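Local coordinates for sugar fermentation stimulation protein homolog (Pyrococcus furiosus, PDB 4DA2) that probably binds DNA, pairing an OB-fold domain with a PD-(D/E)xK nuclease-like domain that holds calcium ions, at residues L43-T56 with I66-I79. The protein carries 1 engineered substitution. Sequence-based numbering, arbitrary orientation.
Sequences LNEFMIPGRIGYCT and ILLGFEDHGKIAII
Five backbone hydrogen bonds join Ile52-Thr56 to Ile66-Glu71 as an antiparallel hairpin. Glu71 N gives an almost straight bond to Ile52 O (2.9 Å, 176°). At the far end Thr56 and Ile66 bond to each other in both directions. Between them lies a classic beta bulge: Leu68 and Gly69 both face Tyr54. Tyr54 O accepts from Leu68 N at 2.9 Å. Tyr54 N reaches Gly69 O from above the carbonyl plane.

Side chains then pack on both faces of the sheet. On one, Ile76 CD1 sits over the centre of the Tyr54 ring in a CH-pi contact, 3.7 Å from the centroid. Nearby, Thr56 CG2 meets Leu68 CD1. On the face that carries Phe70, Phe46 CB from the loop lies over the Phe70 ring, offset toward its rim. The two rings are nearly parallel (18°) but slid apart. Phe46 CZ touches Ala77 CB at 3.6 Å. Met47, bent at chi2 (-85°), sets CE against Phe70 CE2 and Ile79 CD1, and its SD makes an oblique Met-aromatic contact with the Phe70 ring. Asp72 OD2 forms a salt bridge with Arg138 of strand 127-139.

The backbone bonds fix the hairpin of the OB domain, while the side chains of the 43-47 loop rest on it mainly through apolar and aromatic contacts.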
loop_
_atom_site.group_PDB
_atom_site.type_symbol
_atom_site.label_atom_id
_atom_site.label_comp_id
_atom_site.label_asym_id
_atom_site.label_seq_id
_atom_site.Cartn_x
_atom_site.Cartn_y
_atom_site.Cartn_z
ATOM N N LEU A 43 1.081 -5.822 11.128
ATOM C CA LEU A 43 0.233 -6.831 10.494
ATOM C C LEU A 43 -0.163 -7.931 11.484
ATOM O O LEU A 43 -0.220 -9.110 11.130
ATOM C CB LEU A 43 0.913 -7.442 9.254
ATOM C CG LEU A 43 1.188 -6.663 7.965
ATOM C CD1 LEU A 43 0.220 -5.508 7.772
ATOM C CD2 LEU A 43 2.625 -6.198 7.929
ATOM N N ASN A 44 -0.451 -7.537 12.723
ATOM C CA ASN A 44 -0.829 -8.487 13.781
ATOM C C ASN A 44 -2.032 -9.371 13.465
ATOM O O ASN A 44 -2.071 -10.527 13.871
ATOM C CB ASN A 44 -1.063 -7.753 15.110
ATOM C CG ASN A 44 0.185 -7.694 15.972
ATOM O OD1 ASN A 44 1.020 -8.604 15.952
ATOM N ND2 ASN A 44 0.311 -6.625 16.747
ATOM N N GLU A 45 -3.014 -8.838 12.741
ATOM C CA GLU A 45 -4.177 -9.650 12.395
ATOM C C GLU A 45 -3.918 -10.695 11.283
ATOM O O GLU A 45 -4.657 -11.678 11.164
ATOM C CB GLU A 45 -5.412 -8.781 12.157
ATOM C CG GLU A 45 -5.838 -8.073 13.451
ATOM C CD GLU A 45 -6.956 -7.057 13.272
ATOM O OE1 GLU A 45 -7.787 -7.216 12.352
ATOM O OE2 GLU A 45 -7.009 -6.103 14.074
ATOM N N PHE A 46 -2.845 -10.502 10.518
ATOM C CA PHE A 46 -2.496 -11.411 9.425
ATOM C C PHE A 46 -1.421 -12.412 9.817
ATOM O O PHE A 46 -1.498 -13.573 9.403
ATOM C CB PHE A 46 -2.000 -10.658 8.175
ATOM C CG PHE A 46 -3.104 -9.961 7.400
ATOM C CD1 PHE A 46 -4.196 -10.687 6.913
ATOM C CD2 PHE A 46 -3.059 -8.588 7.192
ATOM C CE1 PHE A 46 -5.224 -10.046 6.206
ATOM C CE2 PHE A 46 -4.079 -7.934 6.494
ATOM C CZ PHE A 46 -5.160 -8.664 5.999
ATOM N N MET A 47 -0.410 -11.934 10.559
ATOM C CA MET A 47 0.799 -12.708 10.899
ATOM C C MET A 47 0.512 -13.618 12.072
ATOM O O MET A 47 1.066 -13.416 13.157
ATOM C CB MET A 47 1.946 -11.770 11.288
ATOM C CG MET A 47 2.268 -10.699 10.276
ATOM S SD MET A 47 3.376 -11.338 9.030
ATOM C CE MET A 47 3.316 -10.054 7.772
ATOM N N ILE A 48 -0.357 -14.605 11.847
ATOM C CA ILE A 48 -0.804 -15.538 12.888
ATOM C C ILE A 48 -0.445 -16.947 12.419
ATOM O O ILE A 48 -0.785 -17.335 11.298
ATOM C CB ILE A 48 -2.355 -15.428 13.133
ATOM C CG1 ILE A 48 -2.746 -14.009 13.578
ATOM C CG2 ILE A 48 -2.873 -16.516 14.119
ATOM C CD1 ILE A 48 -2.474 -13.690 15.020
ATOM N N PRO A 49 0.266 -17.719 13.269
ATOM C CA PRO A 49 0.613 -19.095 12.878
ATOM C C PRO A 49 -0.615 -19.887 12.409
ATOM O O PRO A 49 -1.665 -19.884 13.088
ATOM C CB PRO A 49 1.227 -19.685 14.159
ATOM C CG PRO A 49 1.814 -18.488 14.876
ATOM C CD PRO A 49 0.855 -17.339 14.569
ATOM N N GLY A 50 -0.521 -20.498 11.233
ATOM C CA GLY A 50 -1.606 -21.317 10.694
ATOM C C GLY A 50 -2.413 -20.644 9.590
ATOM O O GLY A 50 -3.123 -21.321 8.828
ATOM N N ARG A 51 -2.296 -19.316 9.486
ATOM C CA ARG A 51 -3.018 -18.535 8.456
ATOM C C ARG A 51 -2.484 -18.803 7.068
ATOM O O ARG A 51 -1.285 -18.985 6.890
ATOM C CB ARG A 51 -2.909 -17.044 8.768
ATOM C CG ARG A 51 -3.718 -16.575 9.974
ATOM C CD ARG A 51 -5.180 -16.353 9.573
ATOM N NE ARG A 51 -5.895 -15.497 10.518
ATOM C CZ ARG A 51 -6.454 -15.919 11.648
ATOM N NH1 ARG A 51 -6.393 -17.199 11.997
ATOM N NH2 ARG A 51 -7.072 -15.049 12.436
ATOM N N ILE A 52 -3.377 -18.845 6.080
ATOM C CA ILE A 52 -2.968 -19.074 4.708
ATOM C C ILE A 52 -2.454 -17.783 4.080
ATOM O O ILE A 52 -3.167 -16.786 4.059
ATOM C CB ILE A 52 -4.129 -19.635 3.871
ATOM C CG1 ILE A 52 -4.730 -20.895 4.536
ATOM C CG2 ILE A 52 -3.671 -19.902 2.440
ATOM C CD1 ILE A 52 -3.697 -22.013 4.850
ATOM N N GLY A 53 -1.212 -17.814 3.595
ATOM C CA GLY A 53 -0.630 -16.711 2.815
ATOM C C GLY A 53 -0.454 -17.138 1.371
ATOM O O GLY A 53 -0.756 -18.275 1.004
ATOM N N TYR A 54 0.029 -16.209 0.553
ATOM C CA TYR A 54 0.312 -16.443 -0.855
ATOM C C TYR A 54 1.677 -15.871 -1.151
ATOM O O TYR A 54 1.956 -14.723 -0.798
ATOM C CB TYR A 54 -0.780 -15.839 -1.750
ATOM C CG TYR A 54 -2.027 -16.634 -1.603
ATOM C CD1 TYR A 54 -2.304 -17.704 -2.448
ATOM C CD2 TYR A 54 -2.900 -16.373 -0.544
ATOM C CE1 TYR A 54 -3.489 -18.473 -2.249
ATOM C CE2 TYR A 54 -4.039 -17.103 -0.353
ATOM C CZ TYR A 54 -4.333 -18.138 -1.184
ATOM O OH TYR A 54 -5.492 -18.826 -0.875
ATOM N N CYS A 55 2.553 -16.705 -1.748
ATOM C CA CYS A 55 3.923 -16.320 -2.072
ATOM C C CYS A 55 4.148 -16.327 -3.589
ATOM O O CYS A 55 3.396 -16.967 -4.311
ATOM C CB CYS A 55 4.933 -17.297 -1.435
ATOM S SG CYS A 55 5.204 -17.027 0.303
ATOM N N THR A 56 5.144 -15.582 -4.050
ATOM C CA THR A 56 5.632 -15.698 -5.423
ATOM C C THR A 56 7.163 -15.794 -5.408
ATOM O O THR A 56 7.798 -15.276 -4.485
ATOM C CB THR A 56 5.142 -14.533 -6.315
ATOM O OG1 THR A 56 5.289 -14.912 -7.691
ATOM C CG2 THR A 56 5.901 -13.228 -6.040
ATOM N N ILE A 66 8.666 -14.198 -2.011
ATOM C CA ILE A 66 8.061 -13.003 -1.428
ATOM C C ILE A 66 6.676 -13.388 -0.903
ATOM O O ILE A 66 5.876 -14.012 -1.625
ATOM C CB ILE A 66 7.935 -11.882 -2.477
ATOM C CG1 ILE A 66 9.291 -11.591 -3.119
ATOM C CG2 ILE A 66 7.395 -10.598 -1.850
ATOM C CD1 ILE A 66 9.160 -10.868 -4.410
ATOM N N LEU A 67 6.406 -13.059 0.364
ATOM C CA LEU A 67 5.056 -13.235 0.907
ATOM C C LEU A 67 4.206 -12.026 0.480
ATOM O O LEU A 67 4.372 -10.920 1.020
ATOM C CB LEU A 67 5.116 -13.351 2.433
ATOM C CG LEU A 67 3.821 -13.449 3.249
ATOM C CD1 LEU A 67 2.985 -14.652 2.784
ATOM C CD2 LEU A 67 4.195 -13.552 4.724
ATOM N N LEU A 68 3.334 -12.216 -0.510
ATOM C CA LEU A 68 2.601 -11.095 -1.108
ATOM C C LEU A 68 1.370 -10.659 -0.346
ATOM O O LEU A 68 0.985 -9.490 -0.417
ATOM C CB LEU A 68 2.172 -11.394 -2.541
ATOM C CG LEU A 68 3.278 -11.717 -3.542
ATOM C CD1 LEU A 68 2.589 -12.114 -4.802
ATOM C CD2 LEU A 68 4.205 -10.504 -3.735
ATOM N N GLY A 69 0.735 -11.617 0.316
ATOM C CA GLY A 69 -0.537 -11.418 0.954
ATOM C C GLY A 69 -1.096 -12.601 1.721
ATOM O O GLY A 69 -0.458 -13.648 1.848
ATOM N N PHE A 70 -2.323 -12.424 2.208
ATOM C CA PHE A 70 -2.998 -13.418 3.011
ATOM C C PHE A 70 -4.433 -13.635 2.536
ATOM O O PHE A 70 -5.079 -12.748 1.969
ATOM C CB PHE A 70 -3.022 -12.982 4.480
ATOM C CG PHE A 70 -1.682 -13.082 5.169
ATOM C CD1 PHE A 70 -1.381 -14.205 5.933
ATOM C CD2 PHE A 70 -0.732 -12.060 5.066
ATOM C CE1 PHE A 70 -0.147 -14.328 6.580
ATOM C CE2 PHE A 70 0.514 -12.172 5.725
ATOM C CZ PHE A 70 0.791 -13.303 6.482
ATOM N N GLU A 71 -4.942 -14.826 2.812
ATOM C CA GLU A 71 -6.318 -15.140 2.486
ATOM C C GLU A 71 -7.169 -14.219 3.322
ATOM O O GLU A 71 -6.903 -14.009 4.513
ATOM C CB GLU A 71 -6.604 -16.624 2.830
ATOM C CG GLU A 71 -8.029 -17.111 2.487
ATOM C CD GLU A 71 -9.115 -16.668 3.477
ATOM O OE1 GLU A 71 -8.787 -16.371 4.652
ATOM O OE2 GLU A 71 -10.311 -16.629 3.068
ATOM N N ASP A 72 -8.198 -13.663 2.697
ATOM C CA ASP A 72 -9.057 -12.718 3.395
ATOM C C ASP A 72 -10.390 -12.779 2.686
ATOM O O ASP A 72 -10.495 -12.409 1.511
ATOM C CB ASP A 72 -8.463 -11.296 3.357
ATOM C CG ASP A 72 -9.196 -10.320 4.250
ATOM O OD1 ASP A 72 -9.894 -10.766 5.178
ATOM O OD2 ASP A 72 -9.045 -9.093 4.058
ATOM N N HIS A 73 -11.383 -13.323 3.394
ATOM C CA HIS A 73 -12.742 -13.426 2.880
ATOM C C HIS A 73 -12.830 -14.046 1.476
ATOM O O HIS A 73 -13.633 -13.630 0.638
ATOM C CB HIS A 73 -13.446 -12.064 2.994
ATOM C CG HIS A 73 -13.514 -11.561 4.405
ATOM N ND1 HIS A 73 -13.937 -12.352 5.455
ATOM C CD2 HIS A 73 -13.178 -10.367 4.945
ATOM C CE1 HIS A 73 -13.873 -11.661 6.579
ATOM N NE2 HIS A 73 -13.420 -10.452 6.297
ATOM N N GLY A 74 -12.017 -15.073 1.239
ATOM C CA GLY A 74 -12.066 -15.798 -0.006
ATOM C C GLY A 74 -11.218 -15.201 -1.114
ATOM O O GLY A 74 -11.063 -15.791 -2.186
ATOM N N LYS A 75 -10.665 -14.026 -0.856
ATOM C CA LYS A 75 -9.807 -13.350 -1.825
ATOM C C LYS A 75 -8.439 -13.252 -1.148
ATOM O O LYS A 75 -8.161 -13.975 -0.155
ATOM C CB LYS A 75 -10.363 -11.936 -2.164
ATOM C CG LYS A 75 -11.840 -11.847 -2.628
ATOM C CD LYS A 75 -12.031 -12.306 -4.070
ATOM C CE LYS A 75 -13.388 -11.883 -4.708
ATOM N NZ LYS A 75 -14.591 -12.489 -4.039
ATOM N N ILE A 76 -7.597 -12.336 -1.630
ATOM C CA ILE A 76 -6.278 -12.124 -1.031
ATOM C C ILE A 76 -6.051 -10.644 -0.692
ATOM O O ILE A 76 -6.181 -9.797 -1.584
ATOM C CB ILE A 76 -5.167 -12.607 -1.965
ATOM C CG1 ILE A 76 -5.309 -14.129 -2.198
ATOM C CG2 ILE A 76 -3.789 -12.285 -1.346
ATOM C CD1 ILE A 76 -4.527 -14.670 -3.423
ATOM N N ALA A 77 -5.711 -10.349 0.571
ATOM C CA ALA A 77 -5.283 -8.995 0.975
ATOM C C ALA A 77 -3.809 -8.862 0.572
ATOM O O ALA A 77 -3.006 -9.741 0.867
ATOM C CB ALA A 77 -5.418 -8.834 2.461
ATOM N N ILE A 78 -3.447 -7.763 -0.086
ATOM C CA ILE A 78 -2.069 -7.601 -0.544
ATOM C C ILE A 78 -1.330 -6.797 0.517
ATOM O O ILE A 78 -1.576 -5.582 0.690
ATOM C CB ILE A 78 -1.986 -6.898 -1.923
ATOM C CG1 ILE A 78 -2.730 -7.717 -2.999
ATOM C CG2 ILE A 78 -0.501 -6.676 -2.275
ATOM C CD1 ILE A 78 -2.927 -7.004 -4.368
ATOM N N ILE A 79 -0.395 -7.456 1.180
ATOM C CA ILE A 79 0.480 -6.763 2.145
ATOM C C ILE A 79 1.775 -6.201 1.592
ATOM O O ILE A 79 2.366 -5.307 2.216
ATOM C CB ILE A 79 0.798 -7.657 3.368
ATOM C CG1 ILE A 79 1.670 -8.847 2.976
ATOM C CG2 ILE A 79 -0.511 -8.064 4.060
ATOM C CD1 ILE A 79 2.709 -9.227 4.050
#